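Local structure of conserved hypothetical secreted protein (Helicobacter pylori, 4RNZ) at residues A[9-14]-A[68-73]; A[89-94]-A[143-148]; A[173-178]-A[322-327]; A[252-257]-A[261-266]. The protein helps determine the helical cell shape of the bacterium and is probably a zinc-dependent M23-family metallopeptidase that trims cell-wall peptidoglycan. All blocks are in the same frame, centred on the assembly; numbering follows the deposited sequence.

Interaction 1: residues A[9-14]-A[68-73]; sequences LTLLGF and IHIYKK
Leu-11 lays its forked end against two isoleucines of strand 68-73, one methyl for each. Its CD1 meets Ile-70 CD1 at 4.0 Å, while CD2 reaches Ile-68 CD1 at 4.3 Å, so the branch straddles the ends of two residues that project from the same face of the strand. With CG anti to the backbone N (chi1 172°), the leucine leans from the first turn of its helix out toward the sheet. Leu-11 and Ile-70 slide past one another in opposite directions, and their outermost methyls overlap. One turn further along the helix, Phe-14 offers its ring atom CE2 to Ile-70 CD1 at 4.4 Å; the methyl lies obliquely to the ring. Ile-70 CD1 is thus shared by an aliphatic and an aromatic neighbour. No hydrogen bond crosses the contact; branched aliphatic side chains suit it because they fill buried space without polar atoms to satisfy.

The helix start is fixed by polar means. Thr-10 is the N-cap, and its OG1 accepts from Gly-13 N at 3.0 Å, satisfying an amide that has no earlier carbonyl of the helix to bond. Gly-13 suits this tight corner, since a CB there would press on the threonine hydroxyl.

Strand 66-73 runs between strands 55-61 and 76-83 in the five-stranded antiparallel sheet of the N-terminal region, and helix 11-17 packs on the sheet face bearing Ile-68 and Ile-70. Ile-39 touches both Leu-11 and Ile-68, Tyr-25 of helix 23-26 adjoins Leu-11, and Phe-14 rests on Trp-6 and Ile-60.

Interaction 2: residues A[89-94]-A[143-148]; sequences KEKTLL and RDYRVG. With PO4 (phosphate ion), chain G.
Backbone hydrogen bonds join Lys-89 to Arg-143 as an antiparallel hydrogen-bonded pair. Lys-89 N donates to Arg-143 O and Arg-143 N returns the bond to Lys-89 O, each at 3.0 Å.

The ring contacts come from Lys-89, whose side chain crosses the Tyr-145 ring at about a right angle. Its CE sits over the ring centre, 3.7 Å from the centroid, in a CH-pi contact, and NZ lies over the same face, 4.4 Å from the centroid of the Tyr-145 ring, as a cation-pi partner. A lysine suits this place: the chain, extended beyond CG, lays its methylenes on the ring and keeps the ammonium over the same face, from where it also meets the phosphate.

Hydrogen bonds gather round a phosphate, probably from the crystallisation liquor. Lys-89 NZ donates to phosphate O3 at 2.8 Å, and Lys-91 NZ, brought round by a bend at the end of its chain (chi4 55°), donates to O4 at 3.1 Å. Phosphate O1 lies at the edge of the Tyr-145 ring, near its plane, beside the hydroxyl. Two lysines would offset much of the anion's charge at this surface.

Arg-143 is held by a salt bridge to Asp-111, and Ala-150 of strand 149-151 touches both Arg-143 and Tyr-145. Strand 87-96 lies between strands 136-146 and 357-361, with Leu-93 against helix 101-109.

Interaction 3: residues A[173-178]-A[322-327]; sequences HSNGHY and SKLHGK
A type I beta turn from His-173 to Gly-176, overlapped by an Asx turn that starts at Asn-175, receives Leu-324 from the segment leading into the long helix 326-348. The leucine sets its branch against the imidazole of His-173: CD2 stands over the centre of one ring face, 4.1 Å from the centroid and almost on the normal, a CH-pi contact. The other methyl, CD1, reaches toward the rim and comes to 3.7 Å from His-173 CD2. Leu-324 CD2 also touches Asn-175 ND2 at 4.1 Å, so a buried leucine meets one flat ring and the end of one amide.

The two polar residues are positioned by their own loop. His-173 turns its ring back over the turn (chi1 -169°), where ND1 accepts from Asn-175 N at 3.3 Å; the donor is tilted 34° from the ring plane. Asn-175 OD1 accepts from His-177 N at 2.8 Å with a nearly straight N-H, at 164°, and Gly-176 N closes the beta turn on His-173 O. Asparagine fits this place because its carbonyl ties the backbone while its ND2 is left for Tyr-179 OH. Gly-176 takes a positive phi in which a CB would jam against the preceding carbonyl.

The loop connects strands 166-172 and 178-179 of the curled antiparallel sheet, and Leu-324 pairs through its backbone with Ala-183. Leu-324 also packs on Phe-332 and Tyr-179, while Gln-328 adjoins His-173, so the start of helix 326-348 is seated against this end of the sheet.

Interaction 4: residues A[252-257]-A[261-266]; sequences VVEIHL and RLVYAH
The His-256 ring has Arg-261 CG over one face, 4.3 Å from its centroid, the two side chains running side by side. At the edge of the Arg-261 guanidinium, near its plane, lies Glu-254 OE1; the carboxylate and guanidinium planes are turned 49° apart. Arg-261 NE donates to Glu-254 OE1 at 3.2 Å, approaching from well above the carboxylate plane, and a weak second bond runs from NH2 to OE2. On the other sheet face the Tyr-264 ring has Val-253 O at its edge, in plane, and Ile-255 CD1 comes obliquely to CE1 at 3.9 Å.

Strands 252-257 and 260-267 form an antiparallel hairpin. Tyr-264 N bonds to Val-253 O at 2.9 Å and Leu-262 N to Ile-255 O at 2.8 Å, with the reverse bonds completing both pairs. Beta-branched valines suit the extended backbone: Val-252 CG2 touches Val-263 CG1 at 3.8 Å and the small Ala-265, which in turn packs beside the zinc ligand His-301.

The salt bridge is part of a network, since Glu-254 OE2 also bonds Lys-246 and Arg-261 NH2 bonds Glu-38, tying the hairpin to the N-terminal region. Buried among these cations, Glu-254 probably stays ionised. Next to Ala-265, His-266 NE2 bonds Glu-34, itself a zinc ligand, so this hairpin leads directly into the surroundings of the metal.

Interactions 1 and 4 are buried, interaction 3 is partly buried and interaction 2 lies at the surface. Interaction 1 is purely apolar packing of a helix on a sheet, whereas interaction 4 joins neighbouring strands through backbone bonds and a salt bridge. Interaction 2 also pairs strands, but its side chains turn outward to an anion. Interaction 2 lies within the curled sheet, while interaction 3 packs a loop between two of its strands against the approach to helix 326-348; their centres are 23 Å apart. Interaction 4, in the peptidase region, is the one closest to the zinc: the side chain of Ala-265 lies about 7 Å from the ion.

Interaction 1: residues A[9-14]-A[68-73]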
# COMPACT_ATOMS: atom_id res chain seq x y z
N LEU A 9 -0.58 20.18 2.22
CA LEU A 9 -1.12 20.50 3.54
C LEU A 9 -1.09 19.34 4.56
O LEU A 9 -1.10 18.18 4.19
CB LEU A 9 -2.53 21.02 3.39
CG LEU A 9 -2.66 22.32 2.60
CD1 LEU A 9 -4.12 22.77 2.58
CD2 LEU A 9 -1.75 23.41 3.16
N THR A 10 -0.99 19.67 5.84
CA THR A 10 -1.31 18.74 6.91
C THR A 10 -2.80 18.91 7.24
O THR A 10 -3.45 19.81 6.73
CB THR A 10 -0.52 19.07 8.18
OG1 THR A 10 -0.70 20.47 8.48
CG2 THR A 10 0.97 18.78 7.98
N LEU A 11 -3.34 18.04 8.09
CA LEU A 11 -4.72 18.21 8.52
C LEU A 11 -4.84 19.61 9.15
O LEU A 11 -5.69 20.40 8.82
CB LEU A 11 -5.12 17.10 9.49
CG LEU A 11 -6.48 17.26 10.17
CD1 LEU A 11 -7.61 17.40 9.13
CD2 LEU A 11 -6.74 16.12 11.13
N LEU A 12 -3.90 19.94 10.02
CA LEU A 12 -3.94 21.21 10.74
C LEU A 12 -3.88 22.40 9.78
O LEU A 12 -4.67 23.36 9.88
CB LEU A 12 -2.78 21.22 11.74
CG LEU A 12 -2.72 22.11 12.95
CD1 LEU A 12 -4.03 22.10 13.73
CD2 LEU A 12 -1.54 21.62 13.79
N GLY A 13 -2.98 22.32 8.82
CA GLY A 13 -2.90 23.33 7.79
C GLY A 13 -4.20 23.42 7.02
O GLY A 13 -4.61 24.51 6.67
N PHE A 14 -4.86 22.29 6.76
CA PHE A 14 -6.14 22.33 6.07
C PHE A 14 -7.21 23.03 6.93
O PHE A 14 -8.04 23.80 6.43
CB PHE A 14 -6.57 20.90 5.67
CG PHE A 14 -7.86 20.83 4.93
CD1 PHE A 14 -7.91 21.04 3.56
CD2 PHE A 14 -9.04 20.51 5.60
CE1 PHE A 14 -9.12 20.97 2.89
CE2 PHE A 14 -10.24 20.44 4.93
CZ PHE A 14 -10.29 20.67 3.58
N ILE A 68 -11.11 10.59 6.74
CA ILE A 68 -11.53 11.60 7.67
C ILE A 68 -12.78 12.25 7.11
O ILE A 68 -12.78 12.68 5.96
CB ILE A 68 -10.46 12.70 7.79
CG1 ILE A 68 -9.25 12.15 8.55
CG2 ILE A 68 -11.01 13.95 8.47
CD1 ILE A 68 -8.05 13.07 8.46
N HIS A 69 -13.82 12.32 7.92
CA HIS A 69 -15.01 13.10 7.60
C HIS A 69 -15.10 14.32 8.52
O HIS A 69 -15.29 14.17 9.73
CB HIS A 69 -16.25 12.23 7.77
CG HIS A 69 -17.54 12.91 7.40
ND1 HIS A 69 -18.76 12.54 7.93
CD2 HIS A 69 -17.79 13.94 6.55
CE1 HIS A 69 -19.71 13.32 7.44
NE2 HIS A 69 -19.15 14.16 6.58
N ILE A 70 -14.95 15.51 7.94
CA ILE A 70 -15.14 16.76 8.66
C ILE A 70 -16.46 17.34 8.23
O ILE A 70 -16.75 17.43 7.03
CB ILE A 70 -14.05 17.80 8.33
CG1 ILE A 70 -12.71 17.35 8.93
CG2 ILE A 70 -14.43 19.18 8.83
CD1 ILE A 70 -11.50 17.98 8.29
N TYR A 71 -17.28 17.73 9.21
CA TYR A 71 -18.58 18.31 8.86
C TYR A 71 -19.00 19.32 9.91
O TYR A 71 -18.68 19.18 11.10
CB TYR A 71 -19.67 17.26 8.68
CG TYR A 71 -19.82 16.35 9.86
CD1 TYR A 71 -18.97 15.26 10.02
CD2 TYR A 71 -20.79 16.57 10.84
CE1 TYR A 71 -19.08 14.42 11.10
CE2 TYR A 71 -20.90 15.72 11.93
CZ TYR A 71 -20.04 14.65 12.04
OH TYR A 71 -20.11 13.80 13.10
N LYS A 72 -19.67 20.36 9.43
CA LYS A 72 -20.24 21.39 10.30
C LYS A 72 -21.65 20.97 10.68
O LYS A 72 -22.45 20.69 9.80
CB LYS A 72 -20.27 22.72 9.57
CG LYS A 72 -20.65 23.87 10.48
CD LYS A 72 -20.51 25.22 9.82
CE LYS A 72 -20.84 26.31 10.83
NZ LYS A 72 -20.39 27.63 10.33
N LYS A 73 -21.94 20.87 11.98
CA LYS A 73 -23.31 20.62 12.44
C LYS A 73 -23.71 21.71 13.45
O LYS A 73 -23.04 21.91 14.47
CB LYS A 73 -23.46 19.22 13.04
CG LYS A 73 -24.75 19.00 13.84
CD LYS A 73 -25.30 17.58 13.73
CE LYS A 73 -24.30 16.50 14.12
NZ LYS A 73 -23.85 16.58 15.54

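Interaction 2: residues A[89-94]-A[143-148]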
# COMPACT_ATOMS: atom_id res chain seq x y z
N LYS A 89 -13.49 -3.39 -9.46
CA LYS A 89 -13.55 -4.05 -10.77
C LYS A 89 -12.34 -4.97 -10.97
O LYS A 89 -11.21 -4.59 -10.64
CB LYS A 89 -13.50 -3.04 -11.90
CG LYS A 89 -14.57 -1.97 -11.87
CD LYS A 89 -14.45 -1.13 -13.13
CE LYS A 89 -15.36 0.09 -13.09
NZ LYS A 89 -15.36 0.72 -14.44
N GLU A 90 -12.57 -6.14 -11.54
CA GLU A 90 -11.51 -7.09 -11.85
C GLU A 90 -11.31 -7.16 -13.35
O GLU A 90 -12.29 -7.18 -14.12
CB GLU A 90 -11.88 -8.46 -11.30
CG GLU A 90 -10.80 -9.52 -11.40
CD GLU A 90 -11.30 -10.86 -10.94
OE1 GLU A 90 -12.40 -11.27 -11.38
OE2 GLU A 90 -10.62 -11.49 -10.12
N LYS A 91 -10.05 -7.19 -13.77
CA LYS A 91 -9.67 -7.33 -15.18
C LYS A 91 -8.60 -8.38 -15.33
O LYS A 91 -7.85 -8.67 -14.39
CB LYS A 91 -9.12 -6.02 -15.75
CG LYS A 91 -10.16 -4.92 -15.82
CD LYS A 91 -9.78 -3.83 -16.81
CE LYS A 91 -11.02 -3.05 -17.24
NZ LYS A 91 -11.72 -2.50 -16.04
N THR A 92 -8.50 -8.91 -16.55
CA THR A 92 -7.41 -9.78 -16.94
C THR A 92 -6.64 -9.22 -18.11
O THR A 92 -7.17 -9.10 -19.23
CB THR A 92 -7.91 -11.18 -17.29
OG1 THR A 92 -8.62 -11.70 -16.16
CG2 THR A 92 -6.74 -12.11 -17.63
N LEU A 93 -5.38 -8.89 -17.87
CA LEU A 93 -4.47 -8.52 -18.93
C LEU A 93 -3.78 -9.78 -19.46
O LEU A 93 -3.16 -10.53 -18.70
CB LEU A 93 -3.40 -7.57 -18.40
CG LEU A 93 -2.27 -7.20 -19.36
CD1 LEU A 93 -2.79 -6.49 -20.60
CD2 LEU A 93 -1.29 -6.32 -18.62
N LEU A 94 -3.91 -10.00 -20.76
CA LEU A 94 -3.12 -11.01 -21.48
C LEU A 94 -2.20 -10.32 -22.48
O LEU A 94 -2.63 -9.48 -23.29
CB LEU A 94 -4.03 -11.98 -22.21
CG LEU A 94 -5.12 -12.66 -21.39
CD1 LEU A 94 -6.00 -13.46 -22.34
CD2 LEU A 94 -4.53 -13.56 -20.31
N ARG A 143 -9.13 -3.08 -9.14
CA ARG A 143 -8.94 -1.65 -8.90
C ARG A 143 -10.19 -1.20 -8.12
O ARG A 143 -11.28 -1.78 -8.33
CB ARG A 143 -8.85 -0.98 -10.24
CG ARG A 143 -7.85 0.13 -10.38
CD ARG A 143 -8.03 0.84 -11.74
NE ARG A 143 -7.34 0.27 -12.92
CZ ARG A 143 -6.02 0.20 -13.08
NH1 ARG A 143 -5.21 0.61 -12.11
NH2 ARG A 143 -5.48 -0.30 -14.21
N ASP A 144 -10.03 -0.22 -7.23
CA ASP A 144 -11.17 0.25 -6.42
C ASP A 144 -11.63 1.61 -6.96
O ASP A 144 -10.81 2.43 -7.36
CB ASP A 144 -10.82 0.34 -4.94
CG ASP A 144 -10.60 -1.01 -4.30
OD1 ASP A 144 -11.05 -2.04 -4.81
OD2 ASP A 144 -10.00 -1.02 -3.22
N TYR A 145 -12.94 1.83 -6.96
CA TYR A 145 -13.54 3.02 -7.58
C TYR A 145 -14.51 3.71 -6.63
O TYR A 145 -15.25 3.05 -5.91
CB TYR A 145 -14.35 2.61 -8.82
CG TYR A 145 -13.50 2.09 -9.94
CD1 TYR A 145 -13.04 0.77 -9.94
CD2 TYR A 145 -13.17 2.90 -11.00
CE1 TYR A 145 -12.25 0.29 -10.99
CE2 TYR A 145 -12.38 2.43 -12.05
CZ TYR A 145 -11.92 1.13 -12.04
OH TYR A 145 -11.14 0.67 -13.09
N ARG A 146 -14.49 5.04 -6.66
CA ARG A 146 -15.44 5.88 -5.93
C ARG A 146 -16.11 6.78 -6.93
O ARG A 146 -15.43 7.52 -7.65
CB ARG A 146 -14.73 6.78 -4.93
CG ARG A 146 -14.30 6.05 -3.71
CD ARG A 146 -13.56 7.03 -2.83
NE ARG A 146 -14.49 7.83 -2.04
CZ ARG A 146 -14.12 8.53 -0.98
NH1 ARG A 146 -12.85 8.49 -0.60
NH2 ARG A 146 -15.02 9.23 -0.29
N VAL A 147 -17.43 6.72 -6.93
CA VAL A 147 -18.29 7.30 -7.97
C VAL A 147 -17.63 7.28 -9.35
O VAL A 147 -17.39 8.31 -9.97
CB VAL A 147 -18.85 8.67 -7.57
CG1 VAL A 147 -17.75 9.72 -7.43
CG2 VAL A 147 -19.94 9.12 -8.55
N GLY A 148 -17.30 6.07 -9.77
CA GLY A 148 -16.81 5.82 -11.11
C GLY A 148 -15.33 6.02 -11.29
O GLY A 148 -14.81 5.70 -12.34
P PO4 G . -12.22 1.77 -16.11
O1 PO4 G . -11.03 1.79 -15.15
O2 PO4 G . -11.81 2.53 -17.35
O3 PO4 G . -13.44 2.42 -15.50
O4 PO4 G . -12.64 0.38 -16.50

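Interaction 3: residues A[173-178]-A[322-327]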
# COMPACT_ATOMS: atom_id res chain seq x y z
N HIS A 173 -2.74 -13.09 -1.51
CA HIS A 173 -3.54 -13.66 -0.45
C HIS A 173 -4.15 -12.49 0.31
O HIS A 173 -3.66 -11.35 0.23
CB HIS A 173 -2.66 -14.50 0.46
CG HIS A 173 -3.43 -15.35 1.42
ND1 HIS A 173 -3.56 -15.04 2.76
CD2 HIS A 173 -4.11 -16.51 1.24
CE1 HIS A 173 -4.29 -15.96 3.36
NE2 HIS A 173 -4.63 -16.87 2.46
N SER A 174 -5.22 -12.75 1.03
CA SER A 174 -5.88 -11.72 1.84
C SER A 174 -4.94 -11.08 2.89
O SER A 174 -5.13 -9.91 3.26
CB SER A 174 -7.10 -12.31 2.53
OG SER A 174 -6.72 -13.47 3.22
N ASN A 175 -3.94 -11.83 3.35
CA ASN A 175 -2.90 -11.28 4.25
C ASN A 175 -1.94 -10.24 3.63
O ASN A 175 -1.11 -9.69 4.34
CB ASN A 175 -2.08 -12.41 4.92
CG ASN A 175 -1.13 -13.12 3.95
OD1 ASN A 175 -0.75 -12.57 2.90
ND2 ASN A 175 -0.72 -14.33 4.31
N GLY A 176 -2.04 -9.99 2.33
CA GLY A 176 -1.24 -8.94 1.66
C GLY A 176 0.08 -9.38 1.04
O GLY A 176 0.71 -8.62 0.31
N HIS A 177 0.50 -10.61 1.33
CA HIS A 177 1.72 -11.19 0.76
C HIS A 177 1.44 -11.99 -0.52
O HIS A 177 0.29 -12.36 -0.76
CB HIS A 177 2.38 -12.09 1.80
CG HIS A 177 2.78 -11.35 3.05
ND1 HIS A 177 4.08 -11.28 3.48
CD2 HIS A 177 2.05 -10.63 3.94
CE1 HIS A 177 4.14 -10.56 4.59
NE2 HIS A 177 2.92 -10.15 4.89
N TYR A 178 2.48 -12.23 -1.32
CA TYR A 178 2.40 -12.99 -2.58
C TYR A 178 2.91 -14.40 -2.36
O TYR A 178 3.88 -14.60 -1.62
CB TYR A 178 3.28 -12.36 -3.65
CG TYR A 178 2.89 -10.99 -4.19
CD1 TYR A 178 1.58 -10.70 -4.64
CD2 TYR A 178 3.87 -9.98 -4.31
CE1 TYR A 178 1.27 -9.44 -5.16
CE2 TYR A 178 3.58 -8.74 -4.82
CZ TYR A 178 2.28 -8.45 -5.25
OH TYR A 178 2.04 -7.19 -5.77
N SER A 322 7.69 -17.24 4.39
CA SER A 322 6.48 -17.79 4.88
C SER A 322 5.90 -18.83 3.92
O SER A 322 6.29 -18.92 2.78
CB SER A 322 5.52 -16.64 5.16
OG SER A 322 4.25 -17.03 5.61
N LYS A 323 4.99 -19.62 4.44
CA LYS A 323 4.20 -20.55 3.67
C LYS A 323 2.85 -20.52 4.30
O LYS A 323 2.75 -20.20 5.46
CB LYS A 323 4.68 -21.99 3.80
CG LYS A 323 6.08 -22.28 3.37
CD LYS A 323 6.35 -23.73 3.65
CE LYS A 323 7.73 -24.14 3.23
NZ LYS A 323 7.87 -25.57 2.87
N LEU A 324 1.83 -20.86 3.53
CA LEU A 324 0.50 -20.97 4.06
C LEU A 324 0.33 -22.34 4.68
O LEU A 324 0.95 -23.27 4.24
CB LEU A 324 -0.55 -20.78 2.97
CG LEU A 324 -0.65 -19.45 2.25
CD1 LEU A 324 -1.81 -19.43 1.29
CD2 LEU A 324 -0.77 -18.34 3.25
N HIS A 325 -0.54 -22.43 5.68
CA HIS A 325 -0.81 -23.68 6.38
C HIS A 325 -2.29 -23.91 6.63
O HIS A 325 -3.12 -23.01 6.46
CB HIS A 325 -0.08 -23.66 7.72
CG HIS A 325 1.39 -23.52 7.57
ND1 HIS A 325 2.18 -24.54 7.08
CD2 HIS A 325 2.23 -22.48 7.80
CE1 HIS A 325 3.44 -24.14 7.04
NE2 HIS A 325 3.49 -22.90 7.47
N GLY A 326 -2.60 -25.12 7.08
CA GLY A 326 -3.94 -25.48 7.52
C GLY A 326 -4.97 -25.30 6.43
O GLY A 326 -4.72 -25.57 5.26
N LYS A 327 -6.13 -24.82 6.83
CA LYS A 327 -7.21 -24.60 5.90
C LYS A 327 -6.91 -23.43 4.94
O LYS A 327 -7.38 -23.44 3.81
CB LYS A 327 -8.53 -24.36 6.64
CG LYS A 327 -9.74 -24.93 5.92
CD LYS A 327 -11.04 -24.34 6.44
CE LYS A 327 -12.22 -24.70 5.54
NZ LYS A 327 -13.24 -23.62 5.53

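Interaction 4: residues A[252-257]-A[261-266]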
# COMPACT_ATOMS: atom_id res chain seq x y z
N VAL A 252 9.98 12.11 12.10
CA VAL A 252 9.75 10.88 11.39
C VAL A 252 10.70 10.74 10.20
O VAL A 252 11.10 11.71 9.54
CB VAL A 252 8.26 10.78 10.99
CG1 VAL A 252 7.81 12.02 10.23
CG2 VAL A 252 8.00 9.54 10.15
N VAL A 253 11.11 9.51 9.95
CA VAL A 253 11.88 9.15 8.77
C VAL A 253 11.06 8.15 8.00
O VAL A 253 10.45 7.25 8.59
CB VAL A 253 13.21 8.46 9.16
CG1 VAL A 253 13.92 7.87 7.94
CG2 VAL A 253 14.12 9.42 9.91
N GLU A 254 11.06 8.30 6.68
CA GLU A 254 10.38 7.41 5.77
C GLU A 254 11.42 6.91 4.80
O GLU A 254 12.22 7.69 4.29
CB GLU A 254 9.24 8.13 5.03
CG GLU A 254 8.25 8.79 6.00
CD GLU A 254 6.97 9.27 5.32
OE1 GLU A 254 6.88 9.16 4.08
OE2 GLU A 254 6.06 9.76 6.03
N ILE A 255 11.43 5.60 4.62
CA ILE A 255 12.38 4.92 3.75
C ILE A 255 11.61 4.08 2.75
O ILE A 255 10.62 3.44 3.10
CB ILE A 255 13.32 4.03 4.60
CG1 ILE A 255 14.30 4.90 5.38
CG2 ILE A 255 14.07 3.02 3.71
CD1 ILE A 255 14.84 4.25 6.65
N HIS A 256 12.08 4.07 1.50
CA HIS A 256 11.46 3.31 0.43
C HIS A 256 12.36 2.21 -0.08
O HIS A 256 13.57 2.40 -0.25
CB HIS A 256 11.14 4.21 -0.76
CG HIS A 256 10.19 5.31 -0.45
ND1 HIS A 256 10.53 6.39 0.32
CD2 HIS A 256 8.90 5.49 -0.82
CE1 HIS A 256 9.48 7.20 0.43
NE2 HIS A 256 8.49 6.68 -0.26
N LEU A 257 11.74 1.06 -0.36
CA LEU A 257 12.43 -0.08 -0.92
C LEU A 257 11.42 -0.84 -1.75
O LEU A 257 10.43 -1.38 -1.20
CB LEU A 257 13.00 -0.99 0.19
CG LEU A 257 13.76 -2.22 -0.32
CD1 LEU A 257 15.05 -1.82 -1.02
CD2 LEU A 257 14.05 -3.20 0.81
N ARG A 261 7.04 1.35 1.66
CA ARG A 261 7.40 2.54 2.38
C ARG A 261 7.36 2.22 3.89
O ARG A 261 6.36 1.72 4.41
CB ARG A 261 6.39 3.61 2.02
CG ARG A 261 6.55 4.97 2.66
CD ARG A 261 5.40 5.88 2.16
NE ARG A 261 5.01 6.67 3.27
CZ ARG A 261 3.84 6.66 3.90
NH1 ARG A 261 2.77 5.99 3.49
NH2 ARG A 261 3.78 7.40 4.98
N LEU A 262 8.46 2.54 4.57
CA LEU A 262 8.65 2.19 5.98
C LEU A 262 8.75 3.48 6.78
O LEU A 262 9.55 4.35 6.46
CB LEU A 262 9.90 1.31 6.17
CG LEU A 262 9.86 -0.07 5.49
CD1 LEU A 262 10.44 -0.02 4.08
CD2 LEU A 262 10.63 -1.11 6.27
N VAL A 263 7.94 3.59 7.83
CA VAL A 263 7.78 4.83 8.59
C VAL A 263 8.25 4.63 10.03
O VAL A 263 7.83 3.68 10.66
CB VAL A 263 6.30 5.24 8.59
CG1 VAL A 263 6.00 6.36 9.59
CG2 VAL A 263 5.88 5.63 7.18
N TYR A 264 9.08 5.53 10.53
CA TYR A 264 9.64 5.46 11.87
C TYR A 264 9.38 6.78 12.56
O TYR A 264 10.08 7.74 12.28
CB TYR A 264 11.14 5.27 11.78
CG TYR A 264 11.56 4.05 11.01
CD1 TYR A 264 11.63 4.06 9.63
CD2 TYR A 264 11.90 2.88 11.67
CE1 TYR A 264 12.01 2.93 8.92
CE2 TYR A 264 12.28 1.75 10.98
CZ TYR A 264 12.35 1.79 9.60
OH TYR A 264 12.72 0.65 8.92
N ALA A 265 8.41 6.82 13.47
CA ALA A 265 7.91 8.08 14.00
C ALA A 265 8.07 8.22 15.51
O ALA A 265 8.22 7.24 16.24
CB ALA A 265 6.44 8.28 13.62
N HIS A 266 7.95 9.48 15.94
CA HIS A 266 8.10 9.96 17.29
C HIS A 266 9.55 10.02 17.75
O HIS A 266 9.84 9.83 18.92
CB HIS A 266 7.25 9.13 18.28
CG HIS A 266 5.80 9.10 17.94
ND1 HIS A 266 5.00 10.22 17.97
CD2 HIS A 266 4.99 8.09 17.53
CE1 HIS A 266 3.78 9.91 17.61
NE2 HIS A 266 3.75 8.62 17.33